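Local coordinates for uncharacterized protein (Helicobacter pylori, PDB 4O5J) that probably attaches the bacterium to host cells by binding sialylated glycans through this extracellular domain of the adhesin SabA, at residues 68-71 with 72-76; 351-354 with 355-359; 255-258 with 259-263; 306-309 with 310-313; 147-150 with 151-155. All blocks are in the same frame, centred on the assembly; numbering follows the deposited sequence.

Overall arrangement
Each of the five contacts joins residues a turn or so apart, so none closes a long loop; along the chain they follow in series, without nesting or crossing. From the N terminus, contact 1 lies at the end of helix 57-76 and contact 5 near the start of helix 146-163. Contact 3 then sits on helix 241-268, contact 4 at the end of helix 281-309 and contact 2 on helix 343-396. Contact 1 touches two others: N74 and Y75 meet contact 3, and F70 meets contact 2, so helix 57-76 joins two later helices. Contact 4 touches none of the others. Contact 5 is remote, its centre about 37 Å from that of contact 1.

Contact 1: 68-71 with 72-76; sequences KSFT and NNNYN
F70 and N74 both swing their CG away from the backbone N (chi1 172° and -166°), which sends the phenyl ring and the carboxamide off helix 57-76 in the same direction, one turn apart. They lie side by side with their planes 30° apart. The touch is made by the ring atom CE2 of F70, 3.9 Å from CB of N74. Beneath the pair, N74 N donates to F70 O at 2.8 Å, almost in line with the carbonyl, the same i to i+4 step that sets the two side chains beside each other. The residues on each side repeat the bond: N72 N reaches K68 O at 2.9 Å, and Y75 N reaches T71 O at the same 2.9 Å. N73 N to S69 O is longer, at 3.2 Å. On the more exposed flank, N76 ND2 makes a weak bond to N72 OD1 (3.1 Å), tying two amides over the last turn.

The buried amide of N74 finds its main partner beyond the helix: OD1 accepts from I83 N, in the first turn of helix 82-101, while ND2 bonds weakly to S260 OG. T71 OG1 is taken up by L67 O, one turn back. Around this end of helix 57-76, the F70 ring meets Y357 of helix 343-396 edge-to-face, Y75 stacks with H264 of helix 241-268, and T71 packs on F290 of helix 281-309.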
loop_
_atom_site.group_PDB
_atom_site.type_symbol
_atom_site.label_atom_id
_atom_site.label_comp_id
_atom_site.label_asym_id
_atom_site.label_seq_id
_atom_site.Cartn_x
_atom_site.Cartn_y
_atom_site.Cartn_z
ATOM N N LYS A 68 -19.898 4.312 3.740
ATOM C CA LYS A 68 -20.149 3.174 4.649
ATOM C C LYS A 68 -20.037 1.873 3.916
ATOM O O LYS A 68 -19.506 0.871 4.430
ATOM C CB LYS A 68 -21.542 3.239 5.288
ATOM C CG LYS A 68 -21.688 4.400 6.200
ATOM C CD LYS A 68 -23.124 4.520 6.711
ATOM C CE LYS A 68 -23.205 4.330 8.235
ATOM N NZ LYS A 68 -23.080 2.932 8.550
ATOM N N SER A 69 -20.515 1.858 2.687
ATOM C CA SER A 69 -20.465 0.621 1.958
ATOM C C SER A 69 -18.985 0.229 1.656
ATOM O O SER A 69 -18.581 -0.957 1.704
ATOM C CB SER A 69 -21.325 0.792 0.738
ATOM O OG SER A 69 -21.182 -0.343 -0.035
ATOM N N PHE A 70 -18.144 1.226 1.403
ATOM C CA PHE A 70 -16.737 0.920 1.135
ATOM C C PHE A 70 -16.116 0.390 2.430
ATOM O O PHE A 70 -15.392 -0.612 2.420
ATOM C CB PHE A 70 -16.002 2.166 0.682
ATOM C CG PHE A 70 -14.513 1.979 0.577
ATOM C CD1 PHE A 70 -13.943 1.620 -0.637
ATOM C CD2 PHE A 70 -13.693 2.135 1.692
ATOM C CE1 PHE A 70 -12.547 1.427 -0.745
ATOM C CE2 PHE A 70 -12.328 1.944 1.610
ATOM C CZ PHE A 70 -11.742 1.589 0.387
ATOM N N THR A 71 -16.399 1.051 3.550
ATOM C CA THR A 71 -15.766 0.636 4.804
ATOM C C THR A 71 -16.191 -0.767 5.190
ATOM O O THR A 71 -15.402 -1.532 5.715
ATOM C CB THR A 71 -16.077 1.591 5.931
ATOM O OG1 THR A 71 -15.610 2.877 5.557
ATOM C CG2 THR A 71 -15.371 1.150 7.249
ATOM N N ASN A 72 -17.442 -1.098 4.922
ATOM C CA ASN A 72 -17.947 -2.407 5.240
ATOM C C ASN A 72 -17.170 -3.489 4.506
ATOM O O ASN A 72 -16.720 -4.451 5.133
ATOM C CB ASN A 72 -19.424 -2.485 4.899
ATOM C CG ASN A 72 -20.066 -3.735 5.455
ATOM O OD1 ASN A 72 -20.159 -3.890 6.674
ATOM N ND2 ASN A 72 -20.471 -4.656 4.580
ATOM N N ASN A 73 -16.972 -3.322 3.193
ATOM C CA ASN A 73 -16.173 -4.277 2.432
ATOM C C ASN A 73 -14.740 -4.308 2.844
ATOM O O ASN A 73 -14.139 -5.395 2.992
ATOM C CB ASN A 73 -16.260 -3.982 0.939
ATOM C CG ASN A 73 -17.567 -4.369 0.407
ATOM O OD1 ASN A 73 -18.137 -5.353 0.809
ATOM N ND2 ASN A 73 -18.077 -3.591 -0.437
ATOM N N ASN A 74 -14.165 -3.116 3.001
ATOM C CA ASN A 74 -12.742 -3.003 3.335
ATOM C C ASN A 74 -12.429 -3.713 4.641
ATOM O O ASN A 74 -11.436 -4.380 4.746
ATOM C CB ASN A 74 -12.327 -1.519 3.431
ATOM C CG ASN A 74 -10.828 -1.354 3.426
ATOM O OD1 ASN A 74 -10.105 -2.001 2.618
ATOM N ND2 ASN A 74 -10.332 -0.520 4.331
ATOM N N TYR A 75 -13.307 -3.537 5.628
ATOM C CA TYR A 75 -13.114 -4.073 6.969
ATOM C C TYR A 75 -13.456 -5.557 7.093
ATOM O O TYR A 75 -12.763 -6.291 7.795
ATOM C CB TYR A 75 -13.948 -3.261 7.923
ATOM C CG TYR A 75 -13.710 -3.556 9.382
ATOM C CD1 TYR A 75 -12.581 -3.049 10.048
ATOM C CD2 TYR A 75 -14.632 -4.311 10.097
ATOM C CE1 TYR A 75 -12.351 -3.333 11.370
ATOM C CE2 TYR A 75 -14.439 -4.598 11.442
ATOM C CZ TYR A 75 -13.305 -4.097 12.068
ATOM O OH TYR A 75 -13.107 -4.366 13.387
ATOM N N ASN A 76 -14.502 -6.000 6.405
ATOM C CA ASN A 76 -15.052 -7.333 6.623
ATOM C C ASN A 76 -14.735 -8.375 5.578
ATOM O O ASN A 76 -14.812 -9.536 5.864
ATOM C CB ASN A 76 -16.568 -7.235 6.767
ATOM C CG ASN A 76 -16.950 -6.481 7.980
ATOM O OD1 ASN A 76 -16.319 -6.604 9.020
ATOM N ND2 ASN A 76 -17.951 -5.655 7.857
#

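Contact 2: 351-354 with 355-359; sequences KNNV and SYYGN
N353 and Y357 make a local i to i+4 contact on the long helix 343-396, largely at the surface, with N353, V354 and Y357 on the side toward helices 82-101 and 281-309. Both side chains leave with CG opposite the carbonyl carbon (chi1 -72° and -64°), which lays them alongside each other, pointing the same way, with amide and ring planes 60° apart. Their meeting is loose: OD1 of N353 lies 4.1 Å from CE2 of Y357. The ring comes closer to the main chain, where CD2 of Y357 is 3.2 Å from N353 O, the same oxygen that accepts from Y357 N at 2.8 Å. The edge of the Y356 ring points at one face of the Y357 ring, with CD1 of Y356 3.5 Å above that plane and over its centre. R360 makes a cation-pi contact with the Y356 ring, and its NH1 also donates to Y356 O.

On the exposed back, S355 OG sits between its own N and carbonyl carbon and makes a weak bond to N352 O at 3.4 Å. G358 N donates to V354 O at 2.8 Å, from above the carbonyl plane.

V354 packs on A301 and Q302 of helix 281-309, Y357 reaches I298 on that helix, and N353 and Y357 both touch P82 at the start of helix 82-101.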
loop_
_atom_site.group_PDB
_atom_site.type_symbol
_atom_site.label_atom_id
_atom_site.label_comp_id
_atom_site.label_asym_id
_atom_site.label_seq_id
_atom_site.Cartn_x
_atom_site.Cartn_y
_atom_site.Cartn_z
ATOM N N LYS A 351 -4.069 -1.143 -8.278
ATOM C CA LYS A 351 -4.198 -0.039 -9.264
ATOM C C LYS A 351 -5.665 0.173 -9.676
ATOM O O LYS A 351 -6.152 1.309 -9.708
ATOM C CB LYS A 351 -3.360 -0.347 -10.504
ATOM C CG LYS A 351 -3.507 0.677 -11.640
ATOM C CD LYS A 351 -2.750 0.233 -12.889
ATOM C CE LYS A 351 -3.052 1.193 -14.035
ATOM N NZ LYS A 351 -2.384 0.633 -15.206
ATOM N N ASN A 352 -6.380 -0.912 -9.977
ATOM C CA ASN A 352 -7.810 -0.783 -10.306
ATOM C C ASN A 352 -8.651 -0.273 -9.168
ATOM O O ASN A 352 -9.540 0.553 -9.400
ATOM C CB ASN A 352 -8.369 -2.103 -10.760
ATOM C CG ASN A 352 -7.688 -2.578 -12.003
ATOM O OD1 ASN A 352 -6.995 -1.804 -12.655
ATOM N ND2 ASN A 352 -7.857 -3.850 -12.344
ATOM N N ASN A 353 -8.400 -0.763 -7.940
ATOM C CA ASN A 353 -9.159 -0.295 -6.782
ATOM C C ASN A 353 -8.969 1.204 -6.599
ATOM O O ASN A 353 -9.924 1.942 -6.376
ATOM C CB ASN A 353 -8.659 -0.973 -5.517
ATOM C CG ASN A 353 -9.044 -2.417 -5.449
ATOM O OD1 ASN A 353 -9.916 -2.882 -6.195
ATOM N ND2 ASN A 353 -8.407 -3.150 -4.569
ATOM N N VAL A 354 -7.719 1.649 -6.675
ATOM C CA VAL A 354 -7.378 3.057 -6.500
ATOM C C VAL A 354 -8.083 3.945 -7.515
ATOM O O VAL A 354 -8.685 4.958 -7.137
ATOM C CB VAL A 354 -5.872 3.302 -6.610
ATOM C CG1 VAL A 354 -5.617 4.808 -6.854
ATOM C CG2 VAL A 354 -5.197 2.803 -5.349
ATOM N N SER A 355 -8.058 3.567 -8.786
ATOM C CA SER A 355 -8.726 4.441 -9.745
ATOM C C SER A 355 -10.263 4.378 -9.553
ATOM O O SER A 355 -10.954 5.394 -9.625
ATOM C CB SER A 355 -8.276 4.154 -11.173
ATOM O OG SER A 355 -8.993 3.071 -11.644
ATOM N N TYR A 356 -10.807 3.195 -9.281
ATOM C CA TYR A 356 -12.266 3.062 -9.134
ATOM C C TYR A 356 -12.788 3.784 -7.905
ATOM O O TYR A 356 -13.694 4.621 -8.026
ATOM C CB TYR A 356 -12.674 1.610 -9.095
ATOM C CG TYR A 356 -14.158 1.423 -8.883
ATOM C CD1 TYR A 356 -14.702 1.295 -7.613
ATOM C CD2 TYR A 356 -15.016 1.368 -9.979
ATOM C CE1 TYR A 356 -16.085 1.126 -7.448
ATOM C CE2 TYR A 356 -16.377 1.186 -9.837
ATOM C CZ TYR A 356 -16.906 1.080 -8.577
ATOM O OH TYR A 356 -18.240 0.922 -8.497
ATOM N N TYR A 357 -12.234 3.462 -6.730
ATOM C CA TYR A 357 -12.719 4.089 -5.478
ATOM C C TYR A 357 -12.204 5.496 -5.264
ATOM O O TYR A 357 -12.797 6.278 -4.514
ATOM C CB TYR A 357 -12.336 3.245 -4.261
ATOM C CG TYR A 357 -12.995 1.872 -4.279
ATOM C CD1 TYR A 357 -14.377 1.722 -4.028
ATOM C CD2 TYR A 357 -12.263 0.739 -4.567
ATOM C CE1 TYR A 357 -14.969 0.468 -4.065
ATOM C CE2 TYR A 357 -12.853 -0.517 -4.597
ATOM C CZ TYR A 357 -14.188 -0.630 -4.342
ATOM O OH TYR A 357 -14.748 -1.830 -4.371
ATOM N N GLY A 358 -11.073 5.808 -5.880
ATOM C CA GLY A 358 -10.497 7.149 -5.817
ATOM C C GLY A 358 -11.478 8.191 -6.319
ATOM O O GLY A 358 -11.785 9.127 -5.591
ATOM N N ASN A 359 -11.988 8.033 -7.551
ATOM C CA ASN A 359 -13.064 8.919 -8.052
ATOM C C ASN A 359 -14.206 8.996 -7.094
ATOM O O ASN A 359 -14.650 10.073 -6.743
ATOM C CB ASN A 359 -13.623 8.523 -9.411
ATOM C CG ASN A 359 -12.589 8.679 -10.463
ATOM O OD1 ASN A 359 -11.612 9.443 -10.306
ATOM N ND2 ASN A 359 -12.730 7.916 -11.520
#

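Contact 3: 255-258 with 259-263; sequences QAVT and LSQSN
V257 and S260 belong to the buried side of helix 241-268, and there the fit is close. The hydroxyl of S260, set opposite its own carbonyl carbon (chi1 -57°), folds back down the helix to give OG a 2.8 Å hydrogen bond to A256 O. The same oxygen accepts S260 N, also at 2.8 Å. The two donors arrive from opposite faces of the carbonyl plane: the amide is tilted 22° from it, the hydroxyl well above it. A256 O is thus gripped twice, and a buried hydroxyl proton is accounted for. Beside it, V257 and Q261 lie alongside each other. CG1 of V257 is 3.6 Å from NE2 of Q261, so an apolar branch lies against the amide end of a chain that runs out extended; NE2 goes on to a weak bond with L176 O.

The fold here is a bundle of long helices, consistent with a tetratricopeptide-repeat fold. A256, V257 and S260 touch I83 of helix 82-101, while L259 touches Q296 of helix 281-309 and Q255 and A256 touch Y300 of that helix.

The other side is looser and open to solvent. T258 and S262 repeat the serine pattern there: S262 N donates to T258 O at 2.9 Å, and S262 OG adds a longer bond to the same oxygen at 3.2 Å, again from above its plane. Between the side chains little is gained, CG2 of T258 staying 4.4 Å from OG of S262. T258 OG1 is turned back, away from S262, and bonds to Q254 O.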
loop_
_atom_site.group_PDB
_atom_site.type_symbol
_atom_site.label_atom_id
_atom_site.label_comp_id
_atom_site.label_asym_id
_atom_site.label_seq_id
_atom_site.Cartn_x
_atom_site.Cartn_y
_atom_site.Cartn_z
ATOM N N GLN A 255 -0.085 1.386 8.684
ATOM C CA GLN A 255 -0.766 2.638 8.921
ATOM C C GLN A 255 -2.173 2.585 8.294
ATOM O O GLN A 255 -3.178 2.956 8.917
ATOM C CB GLN A 255 0.088 3.763 8.376
ATOM C CG GLN A 255 -0.375 5.095 8.808
ATOM C CD GLN A 255 -0.402 5.178 10.279
ATOM O OE1 GLN A 255 0.497 4.612 10.902
ATOM N NE2 GLN A 255 -1.442 5.858 10.877
ATOM N N ALA A 256 -2.251 2.051 7.085
ATOM C CA ALA A 256 -3.525 1.919 6.378
ATOM C C ALA A 256 -4.507 0.996 7.155
ATOM O O ALA A 256 -5.710 1.261 7.221
ATOM C CB ALA A 256 -3.272 1.356 4.984
ATOM N N VAL A 257 -3.986 -0.100 7.705
ATOM C CA VAL A 257 -4.813 -1.053 8.433
ATOM C C VAL A 257 -5.432 -0.398 9.679
ATOM O O VAL A 257 -6.663 -0.429 9.888
ATOM C CB VAL A 257 -4.005 -2.280 8.840
ATOM C CG1 VAL A 257 -4.752 -3.040 9.934
ATOM C CG2 VAL A 257 -3.711 -3.164 7.633
ATOM N N THR A 258 -4.600 0.254 10.478
ATOM C CA THR A 258 -5.085 0.991 11.631
ATOM C C THR A 258 -6.154 1.982 11.218
ATOM O O THR A 258 -7.175 2.139 11.889
ATOM C CB THR A 258 -3.952 1.789 12.253
ATOM O OG1 THR A 258 -2.942 0.877 12.637
ATOM C CG2 THR A 258 -4.436 2.588 13.514
ATOM N N LEU A 259 -5.911 2.695 10.130
ATOM C CA LEU A 259 -6.871 3.728 9.723
ATOM C C LEU A 259 -8.179 3.047 9.251
ATOM O O LEU A 259 -9.260 3.548 9.529
ATOM C CB LEU A 259 -6.260 4.612 8.607
ATOM C CG LEU A 259 -7.000 5.854 8.233
ATOM C CD1 LEU A 259 -7.425 6.661 9.453
ATOM C CD2 LEU A 259 -6.141 6.699 7.296
ATOM N N SER A 260 -8.090 1.901 8.557
ATOM C CA SER A 260 -9.293 1.201 8.175
ATOM C C SER A 260 -10.094 0.794 9.432
ATOM O O SER A 260 -11.330 0.921 9.459
ATOM C CB SER A 260 -8.962 -0.008 7.392
ATOM O OG SER A 260 -8.182 0.346 6.242
ATOM N N GLN A 261 -9.415 0.350 10.483
ATOM C CA GLN A 261 -10.121 -0.070 11.716
ATOM C C GLN A 261 -10.723 1.131 12.420
ATOM O O GLN A 261 -11.886 1.068 12.803
ATOM C CB GLN A 261 -9.194 -0.856 12.588
ATOM C CG GLN A 261 -8.702 -2.091 11.804
ATOM C CD GLN A 261 -7.538 -2.797 12.496
ATOM O OE1 GLN A 261 -6.799 -2.179 13.267
ATOM N NE2 GLN A 261 -7.362 -4.097 12.219
ATOM N N SER A 262 -9.996 2.267 12.517
ATOM C CA SER A 262 -10.585 3.500 13.134
ATOM C C SER A 262 -11.802 3.885 12.361
ATOM O O SER A 262 -12.796 4.281 12.925
ATOM C CB SER A 262 -9.666 4.698 13.121
ATOM O OG SER A 262 -8.479 4.343 13.772
ATOM N N ASN A 263 -11.746 3.738 11.063
ATOM C CA ASN A 263 -12.851 4.251 10.256
ATOM C C ASN A 263 -14.102 3.389 10.333
ATOM O O ASN A 263 -15.234 3.898 10.235
ATOM C CB ASN A 263 -12.423 4.396 8.808
ATOM C CG ASN A 263 -12.696 5.769 8.264
ATOM O OD1 ASN A 263 -12.882 6.721 9.009
ATOM N ND2 ASN A 263 -12.663 5.892 6.941
#

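Contact 4: 306-309 with 310-313; sequences NLFN and SIPA
F308 and I311 stand side by side and point the same way, into the protein, as helix 281-309 runs out. The meeting is a light apolar one: CD1 of I311 approaches the ring of F308 obliquely, 4.2 Å from its CD1. The branch that reaches back is CG1 of I311, placed opposite its own carbonyl carbon (chi1 -64°). That brings CG1 to within 3.4 Å of L307 O, so the isoleucine lies across the last carbonyls of the helix as well as beside the phenyl ring.

S310 is directed differently. Its OG turns back over the helix end and donates to N306 O at 2.9 Å, whereas S310 N reaches that oxygen only weakly, at 3.0 Å with a strongly bent angle. The hydroxyl probably strengthens this last i to i+4 link, where the amide bond is weak.

This is a helix C terminus leading through a short turn into helix 313-320, with P312 at the N-cap position of the latter. The spacing tightens to i to i+3: I311 N donates to F308 O at 3.2 Å, fairly straight at the hydrogen but 62° out of the carbonyl plane. I311 itself has an extended backbone, psi 127°, which takes the chain out of the helix. Water 1 bridges the turn, giving one hydrogen to N309 O (2.9 Å) and the other to I311 O (3.2 Å).

On the inner side, F308 packs on A89 and S93 of helix 82-101 and on M249 of helix 241-268. L307 O accepts from N245 ND2, and L307 touches I252.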
loop_
_atom_site.group_PDB
_atom_site.type_symbol
_atom_site.label_atom_id
_atom_site.label_comp_id
_atom_site.label_asym_id
_atom_site.label_seq_id
_atom_site.Cartn_x
_atom_site.Cartn_y
_atom_site.Cartn_z
ATOM N N ASN A 306 2.472 2.629 -6.218
ATOM C CA ASN A 306 3.618 3.403 -6.711
ATOM C C ASN A 306 4.924 2.774 -6.327
ATOM O O ASN A 306 5.892 2.803 -7.118
ATOM C CB ASN A 306 3.536 4.869 -6.244
ATOM C CG ASN A 306 2.431 5.644 -6.977
ATOM O OD1 ASN A 306 1.909 5.172 -7.998
ATOM N ND2 ASN A 306 2.080 6.860 -6.475
ATOM N N LEU A 307 4.999 2.191 -5.112
ATOM C CA LEU A 307 6.240 1.553 -4.677
ATOM C C LEU A 307 6.518 0.301 -5.523
ATOM O O LEU A 307 7.668 -0.002 -5.808
ATOM C CB LEU A 307 6.189 1.185 -3.171
ATOM C CG LEU A 307 6.405 2.422 -2.239
ATOM C CD1 LEU A 307 5.933 2.153 -0.799
ATOM C CD2 LEU A 307 7.861 2.835 -2.310
ATOM N N PHE A 308 5.485 -0.420 -5.933
ATOM C CA PHE A 308 5.666 -1.586 -6.786
ATOM C C PHE A 308 6.083 -1.101 -8.194
ATOM O O PHE A 308 6.934 -1.692 -8.829
ATOM C CB PHE A 308 4.382 -2.355 -6.962
ATOM C CG PHE A 308 4.148 -3.403 -5.896
ATOM C CD1 PHE A 308 4.946 -4.555 -5.873
ATOM C CD2 PHE A 308 3.162 -3.243 -4.940
ATOM C CE1 PHE A 308 4.789 -5.522 -4.903
ATOM C CE2 PHE A 308 2.962 -4.238 -3.991
ATOM C CZ PHE A 308 3.782 -5.379 -3.960
ATOM N N ASN A 309 5.494 -0.008 -8.645
ATOM C CA ASN A 309 5.682 0.463 -10.034
ATOM C C ASN A 309 7.060 1.140 -10.173
ATOM O O ASN A 309 7.546 1.236 -11.217
ATOM C CB ASN A 309 4.538 1.395 -10.340
ATOM C CG ASN A 309 4.427 1.694 -11.776
ATOM O OD1 ASN A 309 3.765 0.969 -12.505
ATOM N ND2 ASN A 309 5.126 2.751 -12.223
ATOM N N SER A 310 7.720 1.508 -9.067
ATOM C CA SER A 310 9.001 2.165 -9.032
ATOM C C SER A 310 10.108 1.114 -8.985
ATOM O O SER A 310 11.283 1.466 -8.929
ATOM C CB SER A 310 9.157 2.965 -7.729
ATOM O OG SER A 310 8.420 4.024 -7.772
ATOM N N ILE A 311 9.765 -0.168 -8.915
ATOM C CA ILE A 311 10.770 -1.211 -8.884
ATOM C C ILE A 311 11.293 -1.427 -10.308
ATOM O O ILE A 311 10.507 -1.635 -11.201
ATOM C CB ILE A 311 10.218 -2.530 -8.356
ATOM C CG1 ILE A 311 9.786 -2.377 -6.893
ATOM C CG2 ILE A 311 11.251 -3.665 -8.514
ATOM C CD1 ILE A 311 8.994 -3.591 -6.342
ATOM N N PRO A 312 12.627 -1.379 -10.524
ATOM C CA PRO A 312 13.119 -1.531 -11.909
ATOM C C PRO A 312 12.590 -2.872 -12.453
ATOM O O PRO A 312 12.524 -3.901 -11.744
ATOM C CB PRO A 312 14.645 -1.523 -11.760
ATOM C CG PRO A 312 14.895 -0.735 -10.467
ATOM C CD PRO A 312 13.675 -1.008 -9.582
ATOM N N ALA A 313 12.150 -2.837 -13.678
ATOM C CA ALA A 313 11.516 -3.910 -14.430
ATOM C C ALA A 313 12.233 -5.241 -14.287
ATOM O O ALA A 313 11.586 -6.268 -14.172
ATOM C CB ALA A 313 11.342 -3.513 -15.989
HETATM O O HOH W 1 10.050 1.177 -12.757
#

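Contact 5: 147-150 with 151-155; sequences TTYD and KMKKL
Y149 and K153 make the CH-pi contact of this turn. CB of K153 lies over one face of the Y149 ring, 4.2 Å from its centroid and 26° off the normal. The bend of the lysine at its second torsion (chi2 62°) carries the chain past the hydroxyl, with CD 3.4 Å from Y149 OH. A smaller apolar touch pairs T148 with M152: they point the same way, and the methyl CE of M152 ends 4.1 Å from CG2 of T148.

Backbone hydrogen bonds run underneath. K153 N to Y149 O is the straightest of the four across the contact, 2.8 Å at 179°.

All this belongs to the first turns of helix 146-163, which begins just after strand 143-144; D145 OD2 accepts from T148 N and, weakly, from T147 N, at the helix start. The buried residues face inward: Y149 and M152 both press on W98 of helix 82-101 and on M144, M152 also meets L206 of helix 193-209, and the Y149 ring meets that of F106.

Water-mediated links join the polar ends. Water 3, in the plane of the Y149 ring at its edge, lies 2.8 Å from Y149 OH and accepts from K153 NZ at 2.9 Å, so the water bridges the tyrosine hydroxyl and the lysine ammonium. K153 NZ also hydrogen-bonds to a glycerol, probably from the crystallisation liquor. Water 2 sits 3.1 Å from T148 OG1 and takes a weak bond from K151 NZ at 3.2 Å. The charge of K154 is directed elsewhere, to a salt bridge with D158.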
loop_
_atom_site.group_PDB
_atom_site.type_symbol
_atom_site.label_atom_id
_atom_site.label_comp_id
_atom_site.label_asym_id
_atom_site.label_seq_id
_atom_site.Cartn_x
_atom_site.Cartn_y
_atom_site.Cartn_z
ATOM N N THR A 147 23.445 -18.304 13.430
ATOM C CA THR A 147 22.404 -17.898 14.391
ATOM C C THR A 147 21.547 -16.788 13.784
ATOM O O THR A 147 20.324 -16.759 13.971
ATOM C CB THR A 147 23.008 -17.377 15.662
ATOM O OG1 THR A 147 23.838 -18.386 16.182
ATOM C CG2 THR A 147 21.951 -17.015 16.675
ATOM N N THR A 148 22.176 -15.887 13.028
ATOM C CA THR A 148 21.420 -14.813 12.358
ATOM C C THR A 148 20.532 -15.409 11.272
ATOM O O THR A 148 19.337 -15.107 11.182
ATOM C CB THR A 148 22.358 -13.795 11.747
ATOM O OG1 THR A 148 23.143 -13.219 12.787
ATOM C CG2 THR A 148 21.587 -12.676 11.039
ATOM N N TYR A 149 21.097 -16.318 10.465
ATOM C CA TYR A 149 20.287 -16.988 9.460
ATOM C C TYR A 149 19.087 -17.691 10.124
ATOM O O TYR A 149 17.949 -17.628 9.636
ATOM C CB TYR A 149 21.138 -17.988 8.685
ATOM C CG TYR A 149 20.258 -18.779 7.759
ATOM C CD1 TYR A 149 19.741 -18.199 6.581
ATOM C CD2 TYR A 149 19.865 -20.092 8.065
ATOM C CE1 TYR A 149 18.858 -18.907 5.748
ATOM C CE2 TYR A 149 19.006 -20.816 7.231
ATOM C CZ TYR A 149 18.508 -20.212 6.074
ATOM O OH TYR A 149 17.667 -20.914 5.270
ATOM N N ASP A 150 19.348 -18.406 11.245
ATOM C CA ASP A 150 18.249 -19.088 11.960
ATOM C C ASP A 150 17.112 -18.156 12.299
ATOM O O ASP A 150 15.951 -18.483 12.031
ATOM C CB ASP A 150 18.757 -19.751 13.269
ATOM C CG ASP A 150 19.647 -20.979 12.983
ATOM O OD1 ASP A 150 20.447 -21.318 13.883
ATOM O OD2 ASP A 150 19.576 -21.552 11.849
ATOM N N LYS A 151 17.436 -16.986 12.857
ATOM C CA LYS A 151 16.403 -15.986 13.101
ATOM C C LYS A 151 15.616 -15.606 11.836
ATOM O O LYS A 151 14.380 -15.502 11.874
ATOM C CB LYS A 151 17.002 -14.725 13.731
ATOM C CG LYS A 151 17.626 -14.967 15.123
ATOM C CD LYS A 151 17.870 -13.692 15.963
ATOM C CE LYS A 151 18.873 -12.755 15.332
ATOM N NZ LYS A 151 18.821 -11.424 16.039
ATOM N N MET A 152 16.319 -15.388 10.715
ATOM C CA MET A 152 15.610 -15.017 9.478
ATOM C C MET A 152 14.715 -16.152 9.033
ATOM O O MET A 152 13.508 -15.937 8.761
ATOM C CB MET A 152 16.592 -14.694 8.347
ATOM C CG MET A 152 17.424 -13.440 8.601
ATOM S SD MET A 152 18.591 -13.171 7.195
ATOM C CE MET A 152 19.385 -11.672 7.762
ATOM N N LYS A 153 15.302 -17.338 8.935
ATOM C CA LYS A 153 14.551 -18.530 8.458
ATOM C C LYS A 153 13.268 -18.749 9.305
ATOM O O LYS A 153 12.184 -19.018 8.776
ATOM C CB LYS A 153 15.450 -19.758 8.527
ATOM C CG LYS A 153 14.801 -21.010 7.965
ATOM C CD LYS A 153 14.443 -20.867 6.432
ATOM C CE LYS A 153 14.153 -22.228 5.894
ATOM N NZ LYS A 153 13.844 -22.213 4.400
ATOM N N LYS A 154 13.383 -18.612 10.629
ATOM C CA LYS A 154 12.235 -18.794 11.494
ATOM C C LYS A 154 11.148 -17.748 11.177
ATOM O O LYS A 154 9.953 -18.101 10.996
ATOM C CB LYS A 154 12.691 -18.725 12.984
ATOM C CG LYS A 154 11.596 -18.566 13.998
ATOM C CD LYS A 154 10.643 -19.691 14.059
ATOM C CE LYS A 154 9.740 -19.597 15.373
ATOM N NZ LYS A 154 8.606 -20.583 15.123
ATOM N N LEU A 155 11.538 -16.477 11.078
ATOM C CA LEU A 155 10.575 -15.421 10.693
ATOM C C LEU A 155 9.926 -15.728 9.340
ATOM O O LEU A 155 8.686 -15.568 9.192
ATOM C CB LEU A 155 11.232 -14.061 10.657
ATOM C CG LEU A 155 11.587 -13.468 12.022
ATOM C CD1 LEU A 155 12.505 -12.264 11.865
ATOM C CD2 LEU A 155 10.308 -13.119 12.827
HETATM O O HOH W 2 21.430 -11.159 14.271
HETATM O O HOH W 3 15.817 -20.564 3.140
#